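Local coordinates for Lmo2184 protein (PDB 5JOQ), which probably binds heme as the membrane-anchored substrate-binding lipoprotein of an iron-acquiring ABC transporter, at residues 35-40 with 93-98; 46-51 with 131-136; 222-227 with 258-263; 165-170 with 285-290; 121-126 with 185-190. All blocks are in the same frame, centred on the assembly; numbering follows the deposited sequence.

Interaction 1 (35-40 with 93-98); sequences PKIVAT and MVLSTK
Thr-40 grips Leu-95 O twice: Thr-40 N lies 3.1 Å and Thr-40 OG1 2.8 Å from Leu-95 O. The double hold depends on chi1 of 66°, which sets OG1 between the backbone N and the carbonyl carbon. Thr-40 CG2 touches Val-94 CG1 at 3.7 Å, the two side chains crossing at about a right angle. A water donates to Thr-40 OG1 at 2.7 Å and is hydrogen-bonded to Ser-96 OG as well, extending the polar link along the neighbouring strand. On the face that carries Ile-37, Ala-39 and Leu-95, Ile-37 has CG1 beside the backbone N (chi1 -54°), so that Ile-37 CG2 stands anti to it and meets Leu-95 CD1 at 4.0 Å. Helix 42-50 covers this face through Ile-44 and Met-48. Backbone bonds such as Leu-95 N to Val-38 O (2.9 Å) fix the register, and the strand directions differ by 20°. This is the parallel pairing expected of the alpha/beta sheet in the N-terminal lobe of a substrate-binding protein.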
# COMPACT_ATOMS: atom_id res chain seq x y z
N PRO A 35 -33.94 -6.80 -15.30
CA PRO A 35 -32.98 -7.80 -14.85
C PRO A 35 -32.28 -7.31 -13.59
O PRO A 35 -32.07 -6.11 -13.39
CB PRO A 35 -32.00 -7.92 -16.02
CG PRO A 35 -32.14 -6.62 -16.74
CD PRO A 35 -33.56 -6.20 -16.59
N LYS A 36 -31.95 -8.26 -12.72
CA LYS A 36 -31.22 -7.97 -11.49
C LYS A 36 -29.74 -8.23 -11.75
O LYS A 36 -29.33 -9.38 -11.93
CB LYS A 36 -31.76 -8.83 -10.35
CG LYS A 36 -33.25 -8.66 -10.12
CD LYS A 36 -33.65 -8.98 -8.69
CE LYS A 36 -33.35 -10.42 -8.31
NZ LYS A 36 -34.23 -11.40 -9.02
N ILE A 37 -28.94 -7.16 -11.75
CA ILE A 37 -27.54 -7.24 -12.18
C ILE A 37 -26.64 -6.85 -11.01
O ILE A 37 -26.89 -5.84 -10.35
CB ILE A 37 -27.28 -6.31 -13.39
CG1 ILE A 37 -28.25 -6.62 -14.53
CG2 ILE A 37 -25.83 -6.46 -13.83
CD1 ILE A 37 -28.23 -5.57 -15.69
N VAL A 38 -25.58 -7.62 -10.79
CA VAL A 38 -24.52 -7.24 -9.85
C VAL A 38 -23.27 -6.86 -10.63
O VAL A 38 -22.77 -7.65 -11.45
CB VAL A 38 -24.22 -8.38 -8.85
CG1 VAL A 38 -22.96 -8.04 -8.03
CG2 VAL A 38 -25.40 -8.57 -7.94
N ALA A 39 -22.77 -5.65 -10.43
CA ALA A 39 -21.48 -5.24 -11.00
C ALA A 39 -20.40 -5.38 -9.95
O ALA A 39 -20.53 -4.80 -8.86
CB ALA A 39 -21.54 -3.79 -11.50
N THR A 40 -19.32 -6.13 -10.25
CA THR A 40 -18.30 -6.37 -9.23
C THR A 40 -17.05 -5.49 -9.37
O THR A 40 -16.11 -5.67 -8.60
CB THR A 40 -17.85 -7.83 -9.20
OG1 THR A 40 -17.18 -8.12 -10.43
CG2 THR A 40 -19.04 -8.77 -9.05
N MET A 93 -27.66 -11.85 -13.31
CA MET A 93 -26.34 -11.83 -13.91
C MET A 93 -25.35 -11.15 -12.97
O MET A 93 -25.67 -10.12 -12.37
CB MET A 93 -26.37 -11.09 -15.26
CG MET A 93 -25.00 -11.02 -15.98
SD MET A 93 -24.40 -12.68 -16.42
CE MET A 93 -25.78 -13.34 -17.39
N VAL A 94 -24.16 -11.72 -12.85
CA VAL A 94 -23.04 -11.11 -12.12
C VAL A 94 -21.96 -10.79 -13.15
O VAL A 94 -21.62 -11.66 -13.96
CB VAL A 94 -22.50 -12.05 -11.03
CG1 VAL A 94 -21.31 -11.41 -10.29
CG2 VAL A 94 -23.62 -12.48 -10.03
N LEU A 95 -21.46 -9.56 -13.17
CA LEU A 95 -20.49 -9.11 -14.17
C LEU A 95 -19.10 -8.95 -13.54
O LEU A 95 -18.93 -8.22 -12.56
CB LEU A 95 -20.92 -7.79 -14.81
CG LEU A 95 -22.28 -7.75 -15.51
CD1 LEU A 95 -22.51 -6.33 -15.99
CD2 LEU A 95 -22.33 -8.71 -16.71
N SER A 96 -18.11 -9.61 -14.13
CA SER A 96 -16.72 -9.51 -13.68
C SER A 96 -15.88 -9.35 -14.95
O SER A 96 -16.42 -9.06 -16.03
CB SER A 96 -16.34 -10.73 -12.83
OG SER A 96 -14.98 -10.67 -12.39
N THR A 97 -14.57 -9.59 -14.85
CA THR A 97 -13.69 -9.42 -16.01
C THR A 97 -12.96 -10.72 -16.33
O THR A 97 -12.73 -11.59 -15.47
CB THR A 97 -12.64 -8.31 -15.79
OG1 THR A 97 -11.76 -8.69 -14.71
CG2 THR A 97 -13.30 -6.93 -15.49
N LYS A 98 -12.53 -10.81 -17.60
CA LYS A 98 -11.74 -11.95 -18.07
C LYS A 98 -10.49 -12.14 -17.22
O LYS A 98 -10.10 -13.28 -16.93
CB LYS A 98 -11.32 -11.71 -19.52
CG LYS A 98 -11.28 -12.94 -20.39
CD LYS A 98 -12.71 -13.35 -20.80
CE LYS A 98 -12.79 -14.83 -21.18
NZ LYS A 98 -14.15 -15.42 -20.92
O HOH W 1 -14.59 -8.90 -10.34

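Interaction 2 (46-51 with 131-136); sequences EIMDKL and KNLGAK
The shortest polar bond here, Lys-136 N to Asn-132 O at 2.8 Å, closes the helical turn that presents Leu-133 to Ile-47, Met-48 and Leu-51. The partner turn is held likewise by Leu-51 N donating to Ile-47 O at 2.9 Å. No hydrogen bond runs between the segments, so the contact is a purely apolar helix-helix packing in the alpha/beta N-terminal lobe, where helices 42-50 and 123-136 both lie against strand 93-97. Leu-133 is the centre of the contact: each of the three side chains opposite crosses it at about a right angle, and each meets it with a methyl group. Ile-47 offers CG2, which stands anti to its backbone N and comes 4.0 Å from Leu-133 CD1. Met-48 starts from a CB that does not face the other helix, yet bends at chi2 (-74°) and chi3 (109°) to bring CE round to both leucine methyls. Leu-95 of the sheet touches Met-48 and Leu-133, backing the cluster. Toward helix 140-161, Leu-51 is flanked by Glu-142 and Ala-143. Leu-51 CD1 reaches nearer the helix backbone, 3.8 Å from Leu-133 CB, while Met-48 CE lies 3.8 Å from Leu-133 CD1.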
# COMPACT_ATOMS: atom_id res chain seq x y z
N GLU A 46 -19.45 1.97 -13.82
CA GLU A 46 -19.50 3.18 -14.64
C GLU A 46 -20.14 2.90 -16.01
O GLU A 46 -20.89 3.74 -16.54
CB GLU A 46 -18.09 3.74 -14.81
CG GLU A 46 -17.49 4.21 -13.46
CD GLU A 46 -16.00 4.59 -13.57
OE1 GLU A 46 -15.31 4.14 -14.52
OE2 GLU A 46 -15.54 5.34 -12.68
N ILE A 47 -19.84 1.75 -16.60
CA ILE A 47 -20.48 1.40 -17.87
C ILE A 47 -21.98 1.23 -17.67
O ILE A 47 -22.79 1.69 -18.49
CB ILE A 47 -19.82 0.14 -18.47
CG1 ILE A 47 -18.45 0.54 -19.08
CG2 ILE A 47 -20.74 -0.48 -19.56
CD1 ILE A 47 -17.53 -0.66 -19.35
N MET A 48 -22.39 0.56 -16.59
CA MET A 48 -23.82 0.37 -16.33
C MET A 48 -24.54 1.71 -16.19
O MET A 48 -25.69 1.87 -16.65
CB MET A 48 -24.00 -0.47 -15.05
CG MET A 48 -23.46 -1.88 -15.13
SD MET A 48 -24.56 -2.88 -16.15
CE MET A 48 -23.53 -3.06 -17.50
N ASP A 49 -23.88 2.70 -15.59
CA ASP A 49 -24.47 4.03 -15.49
C ASP A 49 -24.68 4.65 -16.87
O ASP A 49 -25.72 5.26 -17.13
CB ASP A 49 -23.58 4.92 -14.62
CG ASP A 49 -24.10 6.36 -14.54
OD1 ASP A 49 -25.26 6.56 -14.13
OD2 ASP A 49 -23.33 7.29 -14.88
N LYS A 50 -23.68 4.56 -17.75
CA LYS A 50 -23.82 5.12 -19.09
C LYS A 50 -24.88 4.38 -19.89
O LYS A 50 -25.48 4.97 -20.79
CB LYS A 50 -22.49 5.07 -19.85
CG LYS A 50 -21.37 5.94 -19.22
CD LYS A 50 -21.66 7.42 -19.33
CE LYS A 50 -20.45 8.21 -18.73
NZ LYS A 50 -20.83 9.59 -18.31
N LEU A 51 -25.10 3.09 -19.58
CA LEU A 51 -26.16 2.32 -20.23
C LEU A 51 -27.52 2.51 -19.60
O LEU A 51 -28.50 1.92 -20.07
CB LEU A 51 -25.79 0.83 -20.23
CG LEU A 51 -24.54 0.47 -21.06
CD1 LEU A 51 -24.37 -1.04 -21.13
CD2 LEU A 51 -24.55 1.06 -22.49
N LYS A 131 -21.01 -3.13 -26.57
CA LYS A 131 -22.03 -3.50 -27.56
C LYS A 131 -22.85 -4.70 -27.07
O LYS A 131 -24.08 -4.73 -27.19
CB LYS A 131 -21.34 -3.81 -28.89
CG LYS A 131 -22.26 -4.39 -29.99
CD LYS A 131 -21.45 -4.69 -31.31
CE LYS A 131 -22.36 -5.28 -32.48
NZ LYS A 131 -21.62 -5.43 -33.85
N ASN A 132 -22.17 -5.74 -26.57
CA ASN A 132 -22.88 -6.97 -26.19
C ASN A 132 -23.77 -6.76 -24.95
O ASN A 132 -24.86 -7.34 -24.86
CB ASN A 132 -21.86 -8.10 -25.98
CG ASN A 132 -21.18 -8.53 -27.31
OD1 ASN A 132 -21.65 -8.20 -28.38
ND2 ASN A 132 -20.09 -9.26 -27.22
N LEU A 133 -23.33 -5.92 -24.01
CA LEU A 133 -24.18 -5.55 -22.88
C LEU A 133 -25.43 -4.81 -23.34
O LEU A 133 -26.53 -5.04 -22.80
CB LEU A 133 -23.39 -4.66 -21.90
CG LEU A 133 -22.30 -5.36 -21.07
CD1 LEU A 133 -21.43 -4.29 -20.43
CD2 LEU A 133 -22.97 -6.31 -20.00
N GLY A 134 -25.28 -3.90 -24.30
CA GLY A 134 -26.45 -3.25 -24.91
C GLY A 134 -27.45 -4.25 -25.44
O GLY A 134 -28.66 -4.14 -25.19
N ALA A 135 -26.97 -5.23 -26.20
CA ALA A 135 -27.86 -6.26 -26.73
C ALA A 135 -28.46 -7.11 -25.62
O ALA A 135 -29.64 -7.46 -25.66
CB ALA A 135 -27.10 -7.17 -27.70
N LYS A 136 -27.65 -7.47 -24.62
CA LYS A 136 -28.14 -8.38 -23.59
C LYS A 136 -29.22 -7.72 -22.74
O LYS A 136 -30.19 -8.37 -22.34
CB LYS A 136 -26.97 -8.86 -22.73
CG LYS A 136 -27.33 -9.99 -21.79
CD LYS A 136 -26.07 -10.64 -21.21
CE LYS A 136 -26.41 -11.80 -20.25
NZ LYS A 136 -27.40 -12.80 -20.80

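Interaction 3 (222-227 with 258-263); sequences DIILRA and NRVYDL. With CIT (citric acid), chain B.
Arg-226 holds Asp-262 side-on in a salt bridge with two nitrogens: NE lies 2.9 Å from Asp-262 OD1, and NH2 lies 3.0 Å from Asp-262 OD2. Both oxygens are approached on their syn sides; the guanidinium and carboxylate planes are inclined by 21°, and the nitrogens stand somewhat out of the carboxylate plane. A bend at chi3 (-62°) in an otherwise extended Arg-226 chain carries the guanidinium across the neighbouring strand, where Val-260 CG1 sits over the centre of one face, 3.3 Å above the plane. Next comes the backbone ladder: Ile-224 N donates to Arg-259 O, and Leu-263 N to Arg-226 O at 2.7 Å with an angle of 175° at the hydrogen. These are neighbouring parallel strands joined through helices 233-245, 247-250 and 253-256, a beta-alpha-beta crossover of the C-terminal lobe. On the other face of the sheet, Ile-223 CG2 meets the edge of the Tyr-261 ring, 3.9 Å from Tyr-261 CD1. Arg-259, modelled in two conformers and so placed less surely, has NH1 2.8 Å from O2 of a citrate probably left from crystallisation, with Ile-223 CG1 over a guanidinium face. Farther out, Asp-222 OD2 is fixed by Thr-168 N. Asp-240 gives Arg-226 NH2 a second salt bridge, and Phe-243 adds a cation-pi contact from the same helix 233-245.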
# COMPACT_ATOMS: atom_id res chain seq x y z
N ASP A 222 13.55 3.91 -25.92
CA ASP A 222 13.60 5.37 -25.76
C ASP A 222 12.99 5.80 -24.44
O ASP A 222 13.48 6.72 -23.76
CB ASP A 222 12.84 6.03 -26.91
CG ASP A 222 13.53 5.85 -28.25
OD1 ASP A 222 14.76 5.95 -28.28
OD2 ASP A 222 12.83 5.61 -29.25
N ILE A 223 11.90 5.15 -24.05
CA ILE A 223 11.09 5.54 -22.90
C ILE A 223 10.79 4.31 -22.07
O ILE A 223 10.51 3.23 -22.61
CB ILE A 223 9.76 6.17 -23.36
CG1 ILE A 223 10.01 7.48 -24.11
CG2 ILE A 223 8.78 6.37 -22.17
CD1 ILE A 223 8.74 7.97 -24.92
N ILE A 224 10.80 4.46 -20.73
CA ILE A 224 10.31 3.40 -19.85
C ILE A 224 9.10 3.93 -19.10
O ILE A 224 9.14 5.05 -18.59
CB ILE A 224 11.39 2.91 -18.87
CG1 ILE A 224 12.61 2.35 -19.65
CG2 ILE A 224 10.78 1.86 -17.88
CD1 ILE A 224 13.83 2.07 -18.73
N LEU A 225 8.01 3.15 -19.10
CA LEU A 225 6.79 3.43 -18.35
C LEU A 225 6.65 2.38 -17.26
O LEU A 225 6.94 1.21 -17.49
CB LEU A 225 5.53 3.36 -19.25
CG LEU A 225 5.53 4.22 -20.52
CD1 LEU A 225 4.18 4.06 -21.26
CD2 LEU A 225 5.80 5.72 -20.17
N ARG A 226 6.22 2.82 -16.06
CA ARG A 226 6.05 1.90 -14.93
C ARG A 226 4.65 2.05 -14.35
O ARG A 226 4.12 3.16 -14.28
CB ARG A 226 7.10 2.17 -13.80
CG ARG A 226 8.57 1.96 -14.25
CD ARG A 226 9.55 2.24 -13.03
NE ARG A 226 9.43 3.64 -12.57
CZ ARG A 226 10.46 4.40 -12.24
NH1 ARG A 226 11.69 3.90 -12.32
NH2 ARG A 226 10.28 5.66 -11.86
N ALA A 227 4.05 0.94 -13.94
CA ALA A 227 2.74 0.94 -13.29
C ALA A 227 2.82 0.09 -12.03
O ALA A 227 3.23 -1.07 -12.10
CB ALA A 227 1.65 0.38 -14.23
N ASN A 258 16.47 10.61 -18.38
CA ASN A 258 15.30 11.04 -17.61
C ASN A 258 14.01 10.83 -18.40
O ASN A 258 13.12 11.68 -18.41
CB ASN A 258 15.45 12.51 -17.17
CG ASN A 258 14.38 12.94 -16.16
OD1 ASN A 258 13.97 12.15 -15.28
ND2 ASN A 258 13.90 14.18 -16.30
N ARG A 259 13.91 9.68 -19.07
CA ARG A 259 12.74 9.30 -19.85
C ARG A 259 12.04 8.09 -19.21
O ARG A 259 11.64 7.15 -19.91
CB ARG A 259 13.15 9.01 -21.30
CG ARG A 259 13.96 10.17 -21.98
CD ARG A 259 14.07 10.00 -23.52
NE ARG A 259 12.78 10.19 -24.20
CZ ARG A 259 12.59 10.08 -25.52
NH1 ARG A 259 13.60 9.78 -26.31
NH2 ARG A 259 11.38 10.27 -26.04
N VAL A 260 11.91 8.10 -17.89
CA VAL A 260 11.21 7.06 -17.16
C VAL A 260 10.02 7.72 -16.47
O VAL A 260 10.20 8.71 -15.76
CB VAL A 260 12.12 6.38 -16.12
CG1 VAL A 260 11.37 5.20 -15.44
CG2 VAL A 260 13.45 5.92 -16.77
N TYR A 261 8.82 7.19 -16.70
CA TYR A 261 7.60 7.78 -16.16
C TYR A 261 6.88 6.76 -15.30
O TYR A 261 6.74 5.60 -15.69
CB TYR A 261 6.65 8.23 -17.29
CG TYR A 261 7.29 9.24 -18.19
CD1 TYR A 261 8.02 8.85 -19.30
CD2 TYR A 261 7.19 10.61 -17.92
CE1 TYR A 261 8.64 9.79 -20.15
CE2 TYR A 261 7.81 11.58 -18.77
CZ TYR A 261 8.55 11.15 -19.86
OH TYR A 261 9.17 12.06 -20.70
N ASP A 262 6.32 7.22 -14.19
CA ASP A 262 5.38 6.42 -13.41
C ASP A 262 3.97 6.75 -13.86
O ASP A 262 3.57 7.92 -13.85
CB ASP A 262 5.56 6.70 -11.93
CG ASP A 262 6.86 6.16 -11.42
OD1 ASP A 262 7.02 4.93 -11.57
OD2 ASP A 262 7.71 6.95 -10.96
N LEU A 263 3.23 5.74 -14.26
CA LEU A 263 1.88 5.98 -14.76
C LEU A 263 0.95 6.21 -13.58
O LEU A 263 0.91 5.39 -12.65
CB LEU A 263 1.40 4.78 -15.59
CG LEU A 263 2.20 4.50 -16.86
CD1 LEU A 263 1.62 3.24 -17.53
CD2 LEU A 263 2.11 5.70 -17.86
C1 CIT B . 12.16 9.42 -29.35
O1 CIT B . 11.44 10.03 -28.53
O2 CIT B . 13.31 9.11 -28.99
C2 CIT B . 11.63 9.06 -30.73
C3 CIT B . 12.71 9.00 -31.81
O7 CIT B . 13.22 7.64 -31.81
C4 CIT B . 12.12 9.29 -33.20
C5 CIT B . 13.17 9.19 -34.29
O3 CIT B . 14.04 10.07 -34.45
O4 CIT B . 13.18 8.21 -35.08
C6 CIT B . 13.82 10.01 -31.51
O5 CIT B . 13.61 11.23 -31.69
O6 CIT B . 14.93 9.66 -31.06

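Interaction 4 (165-170 with 285-290); sequences KKPTVL and KMLYDN
Pro-167 and Leu-287 mark the nearest backbone approach, with their CA atoms 6.9 Å apart: an extended segment entering strand 168-173 passes the C-terminal part of helix 276-288. No hydrogen bond joins the two, and side chains bridge the gap. Leu-287 points at the strand and crosses Val-169 at about a right angle, its CD2 3.9 Å from Val-169 CG2. With Val-169 CG1 anti to the backbone N (chi1 -175°), CG2 is left anti to the carbonyl carbon, facing the leucine. Pro-167 turns its ring toward Leu-287 and Tyr-288, with CG 3.8 Å from Leu-287 O and CD 3.9 Å from Tyr-288 CE1. The tyrosine lies beside the incoming chain, and two neighbours meet its edge: Lys-165 O in the ring plane, 3.5 Å from Tyr-288 CE1, and Lys-166 CD beside the hydroxyl. Bends at chi2 (-52°) and chi4 turn the Lys-166 chain, whose NZ is bonded to Lys-164 O. Tyr-288 OH is hydrogen-bonded to Ala-195 O, which ties the ring to a third part of the chain. Ile-223 of the adjacent strand touches both Pro-167 and Leu-287. Such helix-on-sheet packing belongs to an alpha/beta lobe, here the C-terminal one, one face of whose sheet is covered by the chain's final helix.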
# COMPACT_ATOMS: atom_id res chain seq x y z
N LYS A 165 7.29 10.81 -35.55
CA LYS A 165 8.28 9.77 -35.36
C LYS A 165 8.00 9.06 -34.05
O LYS A 165 7.71 9.70 -33.04
CB LYS A 165 9.70 10.34 -35.37
CG LYS A 165 10.16 10.74 -36.75
CD LYS A 165 11.66 10.99 -36.79
CE LYS A 165 12.14 11.27 -38.22
NZ LYS A 165 13.64 11.39 -38.30
N LYS A 166 8.08 7.71 -34.06
CA LYS A 166 7.56 6.93 -32.94
C LYS A 166 8.68 6.50 -32.02
O LYS A 166 9.69 5.97 -32.51
CB LYS A 166 6.81 5.71 -33.46
CG LYS A 166 5.63 6.08 -34.41
CD LYS A 166 4.69 7.13 -33.79
CE LYS A 166 3.35 7.22 -34.56
NZ LYS A 166 3.51 7.62 -36.01
N PRO A 167 8.53 6.66 -30.72
CA PRO A 167 9.55 6.17 -29.80
C PRO A 167 9.37 4.68 -29.47
O PRO A 167 8.27 4.19 -29.56
CB PRO A 167 9.26 6.96 -28.54
CG PRO A 167 7.78 7.10 -28.56
CD PRO A 167 7.39 7.23 -29.99
N THR A 168 10.43 3.99 -29.11
CA THR A 168 10.32 2.61 -28.68
C THR A 168 10.02 2.71 -27.16
O THR A 168 10.54 3.58 -26.49
CB THR A 168 11.61 1.81 -28.93
OG1 THR A 168 12.69 2.49 -28.32
CG2 THR A 168 11.86 1.67 -30.43
N VAL A 169 9.19 1.82 -26.65
CA VAL A 169 8.79 1.85 -25.26
C VAL A 169 8.88 0.53 -24.51
O VAL A 169 8.53 -0.49 -25.04
CB VAL A 169 7.32 2.34 -25.14
CG1 VAL A 169 6.91 2.51 -23.69
CG2 VAL A 169 7.08 3.59 -25.96
N LEU A 170 9.34 0.59 -23.27
CA LEU A 170 9.38 -0.57 -22.41
C LEU A 170 8.36 -0.29 -21.30
O LEU A 170 8.42 0.73 -20.66
CB LEU A 170 10.76 -0.80 -21.83
CG LEU A 170 10.82 -1.73 -20.62
CD1 LEU A 170 10.21 -3.07 -20.95
CD2 LEU A 170 12.24 -1.89 -20.12
N LYS A 285 0.97 12.64 -24.25
CA LYS A 285 1.85 13.66 -23.69
C LYS A 285 3.20 13.08 -23.29
O LYS A 285 4.25 13.68 -23.57
CB LYS A 285 1.21 14.32 -22.48
CG LYS A 285 0.05 15.25 -22.81
CD LYS A 285 -0.53 15.91 -21.57
CE LYS A 285 -1.90 16.51 -21.87
NZ LYS A 285 -2.72 16.66 -20.64
N MET A 286 3.19 11.91 -22.65
CA MET A 286 4.44 11.29 -22.21
C MET A 286 5.29 10.83 -23.38
O MET A 286 6.52 10.92 -23.32
CB MET A 286 4.12 10.10 -21.31
CG MET A 286 3.77 10.50 -19.89
SD MET A 286 3.36 9.07 -18.87
CE MET A 286 1.82 8.56 -19.56
N LEU A 287 4.67 10.28 -24.43
CA LEU A 287 5.45 9.71 -25.52
C LEU A 287 6.09 10.77 -26.39
O LEU A 287 7.13 10.53 -26.99
CB LEU A 287 4.56 8.80 -26.39
CG LEU A 287 4.04 7.54 -25.70
CD1 LEU A 287 3.39 6.59 -26.76
CD2 LEU A 287 5.17 6.87 -24.92
N TYR A 288 5.47 11.95 -26.51
CA TYR A 288 5.96 12.97 -27.44
C TYR A 288 6.31 14.31 -26.80
O TYR A 288 7.10 15.05 -27.40
CB TYR A 288 4.93 13.23 -28.56
CG TYR A 288 4.55 11.94 -29.24
CD1 TYR A 288 5.37 11.39 -30.22
CD2 TYR A 288 3.39 11.27 -28.89
CE1 TYR A 288 5.05 10.18 -30.83
CE2 TYR A 288 3.06 10.04 -29.47
CZ TYR A 288 3.90 9.51 -30.45
OH TYR A 288 3.58 8.28 -31.02
N ASP A 289 5.73 14.66 -25.66
CA ASP A 289 6.00 15.96 -25.05
C ASP A 289 7.37 16.01 -24.37
O ASP A 289 8.02 17.06 -24.37
CB ASP A 289 4.92 16.33 -24.02
CG ASP A 289 3.62 16.81 -24.67
OD1 ASP A 289 3.43 16.56 -25.89
OD2 ASP A 289 2.79 17.42 -23.96
N ASN A 290 7.80 14.89 -23.77
CA ASN A 290 9.10 14.85 -23.12
C ASN A 290 9.14 15.81 -21.92
O ASN A 290 10.14 16.50 -21.71
CB ASN A 290 10.22 15.19 -24.11
CG ASN A 290 10.19 14.32 -25.35
OD1 ASN A 290 9.67 13.19 -25.32
ND2 ASN A 290 10.74 14.82 -26.45

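Interaction 5 (121-126 with 185-190); sequences TSIASM and HAYIGD
Thr-121 brings its carbonyl close to the start of helix 187-194; although Thr-121 O is 3.1 Å from Tyr-187 N, the angle is too poor for a hydrogen bond. Thr-121 OG1 is hydrogen-bonded to Asp-119. Ser-122 is the N-cap of helix 123-136: with chi1 at 64°, OG accepts from Ser-125 N at 3.0 Å, while Ser-122 CB rests 3.4 Å from Asp-190 OD2. At Ile-123 the first turn gains a second acceptor, because Ile-123 N donates to Asp-190 OD2 at 2.9 Å, 33° out of the carboxylate plane on the anti side. An acid from the C-terminal lobe thus accepts from the first turn of a helix of the N-terminal lobe, bridging the two halves of the bilobal fold, and the helix end would probably stabilise its negative charge. Ile-123 CG1 also meets the Tyr-187 ring at its edge, 3.9 Å from Tyr-187 CE1, beside Ala-276. Ala-124 N is reached indirectly: it donates to a water at 2.9 Å, and this water in turn donates to Asp-190 OD2 at 2.7 Å.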
# COMPACT_ATOMS: atom_id res chain seq x y z
N THR A 121 -9.06 -6.35 -21.78
CA THR A 121 -7.62 -6.31 -22.02
C THR A 121 -7.22 -5.35 -23.15
O THR A 121 -6.02 -5.14 -23.34
CB THR A 121 -7.07 -7.71 -22.33
OG1 THR A 121 -7.77 -8.27 -23.47
CG2 THR A 121 -7.28 -8.65 -21.10
N SER A 122 -8.17 -4.79 -23.90
CA SER A 122 -7.90 -3.71 -24.85
C SER A 122 -9.11 -2.78 -24.88
O SER A 122 -10.20 -3.14 -24.43
CB SER A 122 -7.61 -4.26 -26.27
OG SER A 122 -8.76 -4.92 -26.80
N ILE A 123 -8.93 -1.59 -25.44
CA ILE A 123 -10.09 -0.72 -25.62
C ILE A 123 -11.09 -1.37 -26.58
O ILE A 123 -12.30 -1.35 -26.34
CB ILE A 123 -9.66 0.68 -26.11
CG1 ILE A 123 -8.78 1.37 -25.01
CG2 ILE A 123 -10.90 1.56 -26.47
CD1 ILE A 123 -8.29 2.78 -25.44
N ALA A 124 -10.60 -1.93 -27.69
CA ALA A 124 -11.50 -2.55 -28.67
C ALA A 124 -12.30 -3.68 -28.05
O ALA A 124 -13.50 -3.84 -28.33
CB ALA A 124 -10.70 -3.05 -29.87
N SER A 125 -11.66 -4.52 -27.22
CA SER A 125 -12.41 -5.59 -26.57
C SER A 125 -13.44 -5.02 -25.63
O SER A 125 -14.57 -5.50 -25.59
CB SER A 125 -11.46 -6.55 -25.84
OG SER A 125 -10.78 -7.39 -26.80
N MET A 126 -13.07 -3.98 -24.86
CA MET A 126 -14.07 -3.33 -24.00
C MET A 126 -15.25 -2.81 -24.81
O MET A 126 -16.41 -2.94 -24.40
CB MET A 126 -13.42 -2.16 -23.21
CG MET A 126 -14.42 -1.47 -22.27
SD MET A 126 -13.71 -0.06 -21.37
CE MET A 126 -13.39 1.10 -22.73
N HIS A 185 -0.61 -7.11 -25.64
CA HIS A 185 -1.84 -7.86 -25.36
C HIS A 185 -2.52 -7.47 -24.06
O HIS A 185 -3.65 -7.96 -23.80
CB HIS A 185 -1.59 -9.38 -25.34
CG HIS A 185 -0.95 -9.87 -26.60
ND1 HIS A 185 -1.56 -9.78 -27.83
CD2 HIS A 185 0.26 -10.43 -26.83
CE1 HIS A 185 -0.76 -10.26 -28.77
NE2 HIS A 185 0.35 -10.68 -28.18
N ALA A 186 -1.90 -6.63 -23.25
CA ALA A 186 -2.52 -6.10 -22.04
C ALA A 186 -2.96 -4.66 -22.28
O ALA A 186 -2.51 -4.00 -23.22
CB ALA A 186 -1.54 -6.15 -20.85
N TYR A 187 -3.83 -4.16 -21.39
CA TYR A 187 -4.47 -2.86 -21.64
C TYR A 187 -3.46 -1.72 -21.71
O TYR A 187 -3.56 -0.85 -22.59
CB TYR A 187 -5.51 -2.60 -20.55
CG TYR A 187 -6.00 -1.15 -20.48
CD1 TYR A 187 -6.68 -0.56 -21.56
CD2 TYR A 187 -5.82 -0.39 -19.32
CE1 TYR A 187 -7.15 0.75 -21.51
CE2 TYR A 187 -6.29 0.92 -19.25
CZ TYR A 187 -6.97 1.48 -20.33
OH TYR A 187 -7.43 2.76 -20.26
N ILE A 188 -2.50 -1.67 -20.79
CA ILE A 188 -1.53 -0.58 -20.86
C ILE A 188 -0.71 -0.72 -22.14
O ILE A 188 -0.33 0.29 -22.75
CB ILE A 188 -0.61 -0.53 -19.63
CG1 ILE A 188 -1.42 -0.35 -18.33
CG2 ILE A 188 0.46 0.60 -19.79
CD1 ILE A 188 -2.14 0.93 -18.25
N GLY A 189 -0.40 -1.94 -22.57
CA GLY A 189 0.22 -2.12 -23.89
C GLY A 189 -0.64 -1.60 -25.03
O GLY A 189 -0.12 -1.05 -26.02
N ASP A 190 -1.96 -1.81 -24.93
CA ASP A 190 -2.86 -1.28 -25.95
C ASP A 190 -2.82 0.26 -25.99
O ASP A 190 -2.86 0.86 -27.07
CB ASP A 190 -4.29 -1.78 -25.68
CG ASP A 190 -5.20 -1.60 -26.86
OD1 ASP A 190 -4.76 -1.94 -27.99
OD2 ASP A 190 -6.32 -1.11 -26.70
O HOH W 2 -7.97 -1.38 -28.76

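How the interactions relate
From the N terminus, strand 37-39 leads into helix 42-50, opening interactions 1 and 2. Residues 93-98 close interaction 1, and 131-136 close interaction 2, so the two loops cross; they meet where Leu-95 packs on Met-48 and Leu-133, joining sheet and helices of the N-terminal lobe. Interaction 5 opens at 121-126, on the helix used by interaction 2, and closes at 185-190, crossing interaction 2 and linking the lobes. Residues 165-170 open interaction 4, which also crosses interaction 5 and closes only at the C terminus. Interaction 3 is nested inside it, on the same sheet, and touches interaction 5 through Leu-263 and Ile-188. Interactions 1 and 3 lie about 35 Å apart, centre to centre.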